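Side-chain contact in geobacter metallireducens SMUG1 (Geobacter metallireducens, PDB 5H9I), which belongs to the uracil-DNA glycosylase superfamily and binds xanthine in a pocket at the end of a central parallel beta-sheet strand: residues 55-60 and 129-134. Numbering follows the deposited sequence.
Sequences VLFVGM and ERFFAR. With LEA (pentanoic acid), chain H; XAN (xanthine), chain B.
V55 N donates a hydrogen bond to R134 O, 3.1 Å away. This is the one hydrogen bond between residues 55-60 and 129-134. The bond angle at the hydrogen is 150°. It joins the start of strand 55-59 to the residue just before strand 135-139. V55 and F57 continue the pairing through backbone bonds to F136.

The apolar contact is between two phenylalanines. The CB of F57 is directed toward residues 129-134, and ring atom CE2 lies 4.3 Å from F131 CZ. F131 offers its ring edge here, close to the ring plane. Its CG is anti to the backbone N (chi1 -179°), which carries the ring end toward the strand. The touch is loose and buried. F131 also packs on V137 and on W118 and I121 of helix 112-125, and F57 packs on I187 of strand 185-189.

Each segment also meets a ligand. M60 N donates a bond of 2.9 Å to O6 of xanthine, and G59 CA lies 3.7 Å from the same O6. At the far side, R130 NH1 gives O1 of pentanoic acid a nearly straight bond (2.7 Å, 173°). F125 O is a second partner of that NH1. R134 NH2 comes within 3.2 Å of C3 of the acid, which lies at the guanidinium edge.

The arrangement is that of a parallel sheet packed against helices, as in the uracil-DNA glycosylase superfamily. Strand 55-59 runs from this buried packing to the xanthine pocket, ending at G59, with M60 in the loop that follows.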
# COMPACT_ATOMS: atom_id res chain seq x y z
N VAL A 55 -10.23 3.31 10.89
CA VAL A 55 -9.79 2.06 10.32
C VAL A 55 -8.70 2.31 9.33
O VAL A 55 -8.86 3.16 8.45
CB VAL A 55 -10.92 1.31 9.63
CG1 VAL A 55 -10.52 0.03 8.95
CG2 VAL A 55 -12.13 1.10 10.59
N LEU A 56 -7.63 1.53 9.40
CA LEU A 56 -6.50 1.53 8.45
C LEU A 56 -6.40 0.25 7.68
O LEU A 56 -6.25 -0.79 8.35
CB LEU A 56 -5.21 1.78 9.18
CG LEU A 56 -3.96 1.77 8.35
CD1 LEU A 56 -3.95 2.86 7.33
CD2 LEU A 56 -2.72 1.89 9.22
N PHE A 57 -6.52 0.24 6.38
CA PHE A 57 -6.25 -0.90 5.56
C PHE A 57 -4.77 -0.89 5.22
O PHE A 57 -4.23 0.18 4.90
CB PHE A 57 -7.08 -0.83 4.26
CG PHE A 57 -8.51 -1.11 4.41
CD1 PHE A 57 -9.03 -2.39 4.59
CD2 PHE A 57 -9.43 -0.05 4.42
CE1 PHE A 57 -10.39 -2.60 4.73
CE2 PHE A 57 -10.77 -0.27 4.51
CZ PHE A 57 -11.24 -1.57 4.69
N VAL A 58 -4.11 -2.04 5.25
CA VAL A 58 -2.72 -2.18 4.98
C VAL A 58 -2.49 -3.28 3.95
O VAL A 58 -2.89 -4.43 4.12
CB VAL A 58 -1.91 -2.55 6.24
CG1 VAL A 58 -0.45 -2.70 6.00
CG2 VAL A 58 -2.23 -1.53 7.28
N GLY A 59 -1.96 -2.87 2.79
CA GLY A 59 -1.55 -3.85 1.75
C GLY A 59 -0.13 -4.30 1.99
O GLY A 59 0.49 -3.88 2.91
N MET A 60 0.34 -5.10 1.11
CA MET A 60 1.67 -5.66 1.22
C MET A 60 2.69 -4.79 0.54
O MET A 60 3.53 -4.24 1.16
CB MET A 60 1.68 -7.08 0.64
CG MET A 60 3.06 -7.76 0.60
SD MET A 60 3.01 -9.54 -0.07
CE MET A 60 2.74 -9.10 -1.74
N GLU A 129 -14.38 11.91 0.24
CA GLU A 129 -14.54 12.49 1.57
C GLU A 129 -15.39 11.58 2.50
O GLU A 129 -15.06 11.50 3.71
CB GLU A 129 -15.16 13.89 1.49
CG GLU A 129 -14.11 14.92 1.08
CD GLU A 129 -13.49 14.69 -0.24
OE1 GLU A 129 -14.21 14.49 -1.25
OE2 GLU A 129 -12.22 14.68 -0.34
N ARG A 130 -16.38 10.90 1.99
CA ARG A 130 -17.12 9.98 2.88
C ARG A 130 -16.29 8.78 3.33
O ARG A 130 -16.47 8.34 4.47
CB ARG A 130 -18.37 9.55 2.26
CG ARG A 130 -19.37 10.68 2.02
CD ARG A 130 -20.77 10.25 1.63
NE ARG A 130 -21.37 9.56 2.81
CZ ARG A 130 -21.52 8.25 3.06
NH1 ARG A 130 -21.11 7.29 2.26
NH2 ARG A 130 -22.19 7.92 4.18
N PHE A 131 -15.37 8.32 2.48
CA PHE A 131 -14.43 7.24 2.85
C PHE A 131 -13.38 7.65 3.80
O PHE A 131 -13.20 7.13 4.88
CB PHE A 131 -13.88 6.56 1.56
CG PHE A 131 -12.97 5.46 1.84
CD1 PHE A 131 -13.45 4.25 2.37
CD2 PHE A 131 -11.62 5.57 1.58
CE1 PHE A 131 -12.51 3.24 2.61
CE2 PHE A 131 -10.76 4.56 1.78
CZ PHE A 131 -11.20 3.34 2.29
N PHE A 132 -12.65 8.71 3.42
CA PHE A 132 -11.49 9.10 4.16
C PHE A 132 -11.84 9.81 5.44
O PHE A 132 -10.96 10.03 6.30
CB PHE A 132 -10.50 9.90 3.30
CG PHE A 132 -9.88 9.07 2.14
CD1 PHE A 132 -8.95 8.12 2.45
CD2 PHE A 132 -10.25 9.29 0.84
CE1 PHE A 132 -8.38 7.38 1.43
CE2 PHE A 132 -9.70 8.54 -0.19
CZ PHE A 132 -8.75 7.63 0.15
N ALA A 133 -13.11 10.15 5.62
CA ALA A 133 -13.52 10.63 6.94
C ALA A 133 -13.16 9.61 7.99
O ALA A 133 -12.84 10.02 9.14
CB ALA A 133 -15.00 10.84 6.95
N ARG A 134 -13.24 8.32 7.70
CA ARG A 134 -13.02 7.29 8.70
C ARG A 134 -11.94 6.27 8.35
O ARG A 134 -11.52 5.56 9.19
CB ARG A 134 -14.30 6.51 8.98
CG ARG A 134 -15.46 7.24 9.64
CD ARG A 134 -16.61 6.22 9.83
NE ARG A 134 -17.52 6.22 8.71
CZ ARG A 134 -18.14 5.17 8.19
NH1 ARG A 134 -17.93 3.97 8.65
NH2 ARG A 134 -18.99 5.36 7.19
C2 LEA H . -20.80 3.86 3.40
O2 LEA H . -20.30 2.89 2.89
C3 LEA H . -20.67 4.03 4.85
C4 LEA H . -22.05 4.00 5.36
C5 LEA H . -22.58 5.35 5.72
C6 LEA H . -23.91 5.31 6.51
O1 LEA H . -21.43 4.67 2.75
N9 XAN B . -1.99 -4.46 -5.83
C4 XAN B . -1.52 -3.83 -4.79
N3 XAN B . -1.25 -2.56 -4.51
C2 XAN B . -0.80 -2.25 -3.38
O2 XAN B . -0.50 -1.10 -3.18
N1 XAN B . -0.64 -3.13 -2.38
C6 XAN B . -0.91 -4.39 -2.51
O6 XAN B . -0.71 -5.23 -1.62
C5 XAN B . -1.33 -4.82 -3.77
N7 XAN B . -1.68 -6.00 -4.26
C8 XAN B . -2.08 -5.78 -5.50